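Local coordinates for protein ParA (Salmonella enterica subsp. enterica serovar Newport str. SL317, PDB 3EZ9) that probably acts as a P-loop ATPase with a helix-turn-helix domain in the partitioning of plasmid DNA during cell division, at residues 229-234 and 302-307; 42-47 and 138-143. One frame throughout, in Å; residues are numbered along the deposited sequence.

Contact 1. Residues 229-234 and 302-307. Unlike the reference sequence in segment 229-234: Gln230 (reference Met), Asn231 (reference Lys), Gln232 (reference Pro), Tyr233 (reference Ser). With MG (magnesium ion), chain C.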
loop_
_atom_site.group_PDB
_atom_site.type_symbol
_atom_site.label_atom_id
_atom_site.label_comp_id
_atom_site.label_asym_id
_atom_site.label_seq_id
_atom_site.Cartn_x
_atom_site.Cartn_y
_atom_site.Cartn_z
ATOM N N GLY A 229 -30.626 10.167 -8.777
ATOM C CA GLY A 229 -31.311 9.062 -9.430
ATOM C C GLY A 229 -30.442 7.968 -10.019
ATOM O O GLY A 229 -30.957 6.953 -10.507
ATOM N N GLN A 230 -29.127 8.183 -9.996
ATOM C CA GLN A 230 -28.163 7.203 -10.494
ATOM C C GLN A 230 -27.711 6.313 -9.338
ATOM O O GLN A 230 -27.480 6.804 -8.231
ATOM C CB GLN A 230 -26.927 7.896 -11.061
ATOM C CG GLN A 230 -27.187 9.002 -12.033
ATOM C CD GLN A 230 -25.933 9.351 -12.802
ATOM O OE1 GLN A 230 -25.820 10.416 -13.403
ATOM N NE2 GLN A 230 -24.978 8.445 -12.785
ATOM N N ASN A 231 -27.581 5.016 -9.593
ATOM C CA ASN A 231 -27.119 4.067 -8.577
ATOM C C ASN A 231 -25.625 4.328 -8.278
ATOM O O ASN A 231 -24.803 4.453 -9.184
ATOM C CB ASN A 231 -27.339 2.657 -9.107
ATOM C CG ASN A 231 -27.041 1.592 -8.097
ATOM O OD1 ASN A 231 -27.942 0.988 -7.518
ATOM N ND2 ASN A 231 -25.774 1.335 -7.892
ATOM N N GLN A 232 -25.278 4.437 -7.002
ATOM C CA GLN A 232 -23.899 4.709 -6.589
ATOM C C GLN A 232 -22.835 3.678 -6.990
ATOM O O GLN A 232 -21.651 3.953 -6.907
ATOM C CB GLN A 232 -23.846 4.898 -5.084
ATOM C CG GLN A 232 -24.400 3.725 -4.338
ATOM C CD GLN A 232 -24.045 3.750 -2.879
ATOM O OE1 GLN A 232 -24.710 3.116 -2.056
ATOM N NE2 GLN A 232 -22.980 4.459 -2.546
ATOM N N TYR A 233 -23.251 2.491 -7.407
ATOM C CA TYR A 233 -22.311 1.459 -7.844
ATOM C C TYR A 233 -22.348 1.167 -9.365
ATOM O O TYR A 233 -21.619 0.298 -9.855
ATOM C CB TYR A 233 -22.559 0.175 -7.061
ATOM C CG TYR A 233 -22.377 0.370 -5.588
ATOM C CD1 TYR A 233 -23.234 -0.238 -4.672
ATOM C CD2 TYR A 233 -21.352 1.179 -5.106
ATOM C CE1 TYR A 233 -23.077 -0.045 -3.309
ATOM C CE2 TYR A 233 -21.177 1.386 -3.736
ATOM C CZ TYR A 233 -22.044 0.766 -2.844
ATOM O OH TYR A 233 -21.862 0.954 -1.497
ATOM N N GLU A 234 -23.179 1.892 -10.113
ATOM C CA GLU A 234 -23.234 1.677 -11.549
ATOM C C GLU A 234 -22.633 2.872 -12.217
ATOM O O GLU A 234 -22.666 2.991 -13.447
ATOM C CB GLU A 234 -24.665 1.531 -12.044
ATOM C CG GLU A 234 -25.447 0.383 -11.445
ATOM C CD GLU A 234 -26.869 0.414 -11.927
ATOM O OE1 GLU A 234 -27.438 1.518 -11.847
ATOM O OE2 GLU A 234 -27.415 -0.620 -12.385
ATOM N N GLU A 302 -25.344 -6.556 -4.680
ATOM C CA GLU A 302 -26.641 -7.230 -4.653
ATOM C C GLU A 302 -27.637 -6.456 -3.770
ATOM O O GLU A 302 -28.811 -6.306 -4.102
ATOM C CB GLU A 302 -26.478 -8.659 -4.121
ATOM C CG GLU A 302 -25.577 -9.581 -4.958
ATOM C CD GLU A 302 -25.822 -11.059 -4.643
ATOM O OE1 GLU A 302 -25.930 -11.900 -5.565
ATOM O OE2 GLU A 302 -25.917 -11.391 -3.456
ATOM N N GLU A 303 -27.165 -5.948 -2.644
ATOM C CA GLU A 303 -28.049 -5.212 -1.756
ATOM C C GLU A 303 -28.523 -3.914 -2.372
ATOM O O GLU A 303 -29.639 -3.486 -2.104
ATOM C CB GLU A 303 -27.359 -4.942 -0.420
ATOM C CG GLU A 303 -27.423 -6.112 0.559
ATOM C CD GLU A 303 -26.424 -5.947 1.687
ATOM O OE1 GLU A 303 -26.255 -4.801 2.163
ATOM O OE2 GLU A 303 -25.812 -6.958 2.098
ATOM N N GLU A 304 -27.681 -3.296 -3.199
ATOM C CA GLU A 304 -28.032 -2.040 -3.861
ATOM C C GLU A 304 -28.893 -2.325 -5.098
ATOM O O GLU A 304 -29.267 -1.413 -5.828
ATOM C CB GLU A 304 -26.770 -1.307 -4.290
ATOM C CG GLU A 304 -26.884 0.181 -4.262
ATOM C CD GLU A 304 -26.890 0.735 -2.844
ATOM O OE1 GLU A 304 -27.161 1.946 -2.679
ATOM O OE2 GLU A 304 -26.620 -0.033 -1.892
ATOM N N GLY A 305 -29.192 -3.598 -5.337
ATOM C CA GLY A 305 -30.003 -3.968 -6.481
ATOM C C GLY A 305 -29.243 -3.989 -7.799
ATOM O O GLY A 305 -29.869 -3.926 -8.868
ATOM N N VAL A 306 -27.909 -4.061 -7.742
ATOM C CA VAL A 306 -27.096 -4.086 -8.958
ATOM C C VAL A 306 -26.421 -5.453 -9.185
ATOM O O VAL A 306 -25.812 -6.020 -8.273
ATOM C CB VAL A 306 -26.018 -2.943 -8.949
ATOM C CG1 VAL A 306 -26.568 -1.721 -8.220
ATOM C CG2 VAL A 306 -24.734 -3.410 -8.315
ATOM N N GLU A 307 -26.547 -5.975 -10.404
ATOM C CA GLU A 307 -25.972 -7.269 -10.793
ATOM C C GLU A 307 -24.504 -7.133 -11.192
ATOM O O GLU A 307 -24.173 -6.350 -12.067
ATOM C CB GLU A 307 -26.773 -7.845 -11.976
ATOM C CG GLU A 307 -26.684 -7.056 -13.343
ATOM C CD GLU A 307 -26.423 -5.501 -13.248
ATOM O OE1 GLU A 307 -27.174 -4.752 -12.559
ATOM O OE2 GLU A 307 -25.454 -5.029 -13.901
HETATM MG MG MG C . -28.935 -2.281 -11.900
#

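Contact 2. Residues 42-47 and 138-143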
loop_
_atom_site.group_PDB
_atom_site.type_symbol
_atom_site.label_atom_id
_atom_site.label_comp_id
_atom_site.label_asym_id
_atom_site.label_seq_id
_atom_site.Cartn_x
_atom_site.Cartn_y
_atom_site.Cartn_z
ATOM N N GLN A 42 10.202 -0.293 -31.725
ATOM C CA GLN A 42 10.752 -1.511 -32.278
ATOM C C GLN A 42 10.921 -1.299 -33.766
ATOM O O GLN A 42 10.094 -0.667 -34.415
ATOM C CB GLN A 42 9.798 -2.693 -32.042
ATOM C CG GLN A 42 10.220 -3.675 -30.950
ATOM C CD GLN A 42 9.377 -4.954 -30.944
ATOM O OE1 GLN A 42 8.147 -4.900 -30.967
ATOM N NE2 GLN A 42 10.042 -6.108 -30.906
ATOM N N THR A 43 12.008 -1.832 -34.295
ATOM C CA THR A 43 12.308 -1.745 -35.709
ATOM C C THR A 43 12.048 -3.148 -36.233
ATOM O O THR A 43 12.428 -4.126 -35.596
ATOM C CB THR A 43 13.789 -1.390 -35.927
ATOM O OG1 THR A 43 14.019 -0.030 -35.538
ATOM C CG2 THR A 43 14.187 -1.594 -37.382
ATOM N N PHE A 44 11.393 -3.255 -37.379
ATOM C CA PHE A 44 11.113 -4.567 -37.947
ATOM C C PHE A 44 11.721 -4.757 -39.329
ATOM O O PHE A 44 11.448 -3.985 -40.252
ATOM C CB PHE A 44 9.604 -4.800 -38.029
ATOM C CG PHE A 44 9.001 -5.353 -36.773
ATOM C CD1 PHE A 44 8.010 -4.655 -36.098
ATOM C CD2 PHE A 44 9.397 -6.590 -36.289
ATOM C CE1 PHE A 44 7.421 -5.182 -34.957
ATOM C CE2 PHE A 44 8.813 -7.132 -35.145
ATOM C CZ PHE A 44 7.822 -6.427 -34.476
ATOM N N THR A 45 12.554 -5.780 -39.464
ATOM C CA THR A 45 13.168 -6.087 -40.749
ATOM C C THR A 45 12.149 -6.947 -41.472
ATOM O O THR A 45 11.458 -7.743 -40.833
ATOM C CB THR A 45 14.459 -6.888 -40.572
ATOM O OG1 THR A 45 14.185 -8.054 -39.786
ATOM C CG2 THR A 45 15.521 -6.052 -39.887
ATOM N N ARG A 46 12.060 -6.802 -42.790
ATOM C CA ARG A 46 11.080 -7.558 -43.573
ATOM C C ARG A 46 11.052 -9.063 -43.336
ATOM O O ARG A 46 10.006 -9.689 -43.493
ATOM C CB ARG A 46 11.257 -7.265 -45.063
ATOM C CG ARG A 46 10.914 -5.830 -45.441
ATOM C CD ARG A 46 11.469 -5.464 -46.802
ATOM N NE ARG A 46 12.897 -5.755 -46.896
ATOM C CZ ARG A 46 13.540 -5.986 -48.034
ATOM N NH1 ARG A 46 12.885 -5.961 -49.189
ATOM N NH2 ARG A 46 14.840 -6.253 -48.016
ATOM N N ASN A 47 12.185 -9.648 -42.952
ATOM C CA ASN A 47 12.239 -11.088 -42.685
ATOM C C ASN A 47 11.525 -11.397 -41.371
ATOM O O ASN A 47 10.813 -12.404 -41.261
ATOM C CB ASN A 47 13.691 -11.573 -42.606
ATOM C CG ASN A 47 14.410 -11.498 -43.944
ATOM O OD1 ASN A 47 14.134 -12.277 -44.863
ATOM N ND2 ASN A 47 15.340 -10.550 -44.064
ATOM N N VAL A 138 1.846 -4.276 -28.057
ATOM C CA VAL A 138 3.025 -4.423 -28.884
ATOM C C VAL A 138 3.574 -5.824 -28.981
ATOM O O VAL A 138 4.705 -6.014 -29.438
ATOM C CB VAL A 138 4.162 -3.514 -28.392
ATOM C CG1 VAL A 138 3.727 -2.059 -28.440
ATOM C CG2 VAL A 138 4.539 -3.894 -26.997
ATOM N N HIS A 139 2.814 -6.819 -28.558
ATOM C CA HIS A 139 3.354 -8.161 -28.685
ATOM C C HIS A 139 3.360 -8.602 -30.167
ATOM O O HIS A 139 2.351 -8.472 -30.895
ATOM C CB HIS A 139 2.550 -9.152 -27.865
ATOM C CG HIS A 139 3.227 -10.477 -27.706
ATOM N ND1 HIS A 139 3.762 -11.171 -28.769
ATOM C CD2 HIS A 139 3.449 -11.242 -26.611
ATOM C CE1 HIS A 139 4.285 -12.302 -28.335
ATOM N NE2 HIS A 139 4.109 -12.370 -27.030
ATOM N N GLN A 140 4.500 -9.125 -30.613
ATOM C CA GLN A 140 4.628 -9.591 -31.985
ATOM C C GLN A 140 3.436 -10.384 -32.509
ATOM O O GLN A 140 2.820 -10.019 -33.515
ATOM C CB GLN A 140 5.840 -10.470 -32.112
ATOM C CG GLN A 140 7.129 -9.744 -32.216
ATOM C CD GLN A 140 8.234 -10.731 -32.485
ATOM O OE1 GLN A 140 7.960 -11.869 -32.910
ATOM N NE2 GLN A 140 9.483 -10.320 -32.249
ATOM N N ASP A 141 3.123 -11.491 -31.850
ATOM C CA ASP A 141 2.017 -12.306 -32.312
ATOM C C ASP A 141 0.654 -11.733 -31.957
ATOM O O ASP A 141 -0.358 -12.409 -32.145
ATOM C CB ASP A 141 2.117 -13.706 -31.736
ATOM C CG ASP A 141 3.526 -14.210 -31.701
ATOM O OD1 ASP A 141 4.246 -14.029 -32.698
ATOM O OD2 ASP A 141 3.907 -14.800 -30.671
ATOM N N LEU A 142 0.622 -10.502 -31.452
ATOM C CA LEU A 142 -0.633 -9.889 -31.077
ATOM C C LEU A 142 -0.972 -8.634 -31.890
ATOM O O LEU A 142 -2.131 -8.167 -31.881
ATOM C CB LEU A 142 -0.614 -9.598 -29.572
ATOM C CG LEU A 142 -1.557 -10.396 -28.657
ATOM C CD1 LEU A 142 -1.776 -11.747 -29.189
ATOM C CD2 LEU A 142 -1.000 -10.452 -27.248
ATOM N N LEU A 143 0.017 -8.104 -32.610
ATOM C CA LEU A 143 -0.190 -6.916 -33.453
ATOM C C LEU A 143 -1.356 -7.085 -34.448
ATOM O O LEU A 143 -2.095 -6.143 -34.744
ATOM C CB LEU A 143 1.084 -6.604 -34.235
ATOM C CG LEU A 143 2.374 -6.359 -33.436
ATOM C CD1 LEU A 143 3.558 -6.417 -34.386
ATOM C CD2 LEU A 143 2.342 -5.008 -32.730
#

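Contact 1. Residues 229-234 and 302-307
A type I beta turn from Asn231 to Glu234 meets the Schellman motif that ends helix 294-303, with Tyr233 lying against Glu304 and Glu234 against Val306. Both elements belong to the P-loop NTPase domain: the turn leads into helix 235-241, with Glu234 at its N-cap position, and closes through a bond from Glu234 N to Asn231 O (3.2 Å). Opposite it, Gly305 takes a positive phi of 79°, which turns the chain out of the helix and lets Val306 point back at the turn. The tyrosine is buried. Its ring is approached obliquely by the aliphatic part of Glu304, whose CG comes 3.7 Å from Tyr233 CD1. A bend at chi2 turns the Glu304 carboxylate across the CE1 side of the ring, the two planes 66° apart. Within the turn, Gln232 CG sits over the centre of one ring face, 3.8 Å above the Tyr233 plane, so Tyr233 is packed from its own segment as well as from across the contact. Leu264 and Asn265 of helix 261-269 and Gln300 and Leu301 of helix 294-303 also touch this side chain. Val306 forms the apolar link on the magnesium side. Its CG2 reaches to 4.4 Å from Tyr233 CB, while CG1 lies 4.0 Å from Glu234 CG; the Glu234 and Val306 side chains run past each other in opposite directions. The amide of Asn231, swung across by a CG anti to the backbone N (chi1 -174°), lies beside the same CG1. Beyond Val306, the two acidic chains Glu234 and Glu307 converge near the cation, which would be expected to ease the repulsion between them. Glu234 OE2 and Glu307 OE1 are 4.1 Å apart, and Glu234 OE2 binds the magnesium ion at 2.3 Å.

Contact 2. Residues 42-47 and 138-143
Phe44 of the helix-turn-helix domain packs against Gln140 and Leu143 of the P-loop NTPase domain, in a largely buried junction between the two. Segment 42-47 leads into helix 46-51, with Thr45 at the N-cap position, and segment 138-143 is the loop that follows helix 129-137. Val138, the first residue to leave that helix, points toward segment 42-47, and its side chain rests on Tyr40. Its carbonyl O lies 3.9 Å from Gln42 OE1, a mere proximity of two oxygens, since the hydrogen bond of Gln42 OE1 is made with the Tyr40 hydroxyl. His139 turns away from the contact and organises its own loop. Its ND1 receives Asp141 N at 3.2 Å, with an N-H...N angle of 138° and the donor tilted 21° out of the imidazole plane. The other ring nitrogen, NE2, makes a weak hydrogen bond to the carbonyl of Glu385, so both ring nitrogens have a partner, neither bond being strong, and His139 O takes the backbone N of Leu142 at 2.7 Å. Gln140 then comes across to the phenylalanine. With its CG beside the backbone N (chi1 -79°), it presents that methylene at the ring edge, near the plane, rather than over a face; Gln140 CG is 4.1 Å from Phe44 CZ. Asp141 instead leans on Pro53 of the helix-turn-helix domain, and Leu142 packs on Phe392 of helix 376-398. Leu143 points toward Phe44 and completes the apolar patch with Ile89 and Val92 of helix 89-98. No hydrogen bond crosses between the two segments; they share van der Waals contact, apolar at Phe44 and Leu143. The leucine and the phenylalanine come from opposite directions and meet obliquely, Leu143 CD1 lying 4.1 Å from Phe44 CE1.

Contacts 1 and 2 lie on opposite sides of the centre of the chain, their centres 44 Å apart and their nearest atoms about 28 Å apart. They follow one another along the sequence: contact 2 joins the helix-turn-helix domain to the P-loop NTPase domain, whereas contact 1 lies within the latter. The family's nucleotide-binding P-loop falls between strand 112-116 and helix 129-137, where residues 120-127 are not modelled, so segment 138-143 directly follows the helix beyond that loop. The magnesium ion sits at contact 1, 34.8 Å from Val138 N; nothing here ties it to the nucleotide site. Contact 1 also borders the second subunit, where Glu307 packs on Lys4 of that chain; no other chain touches contact 2.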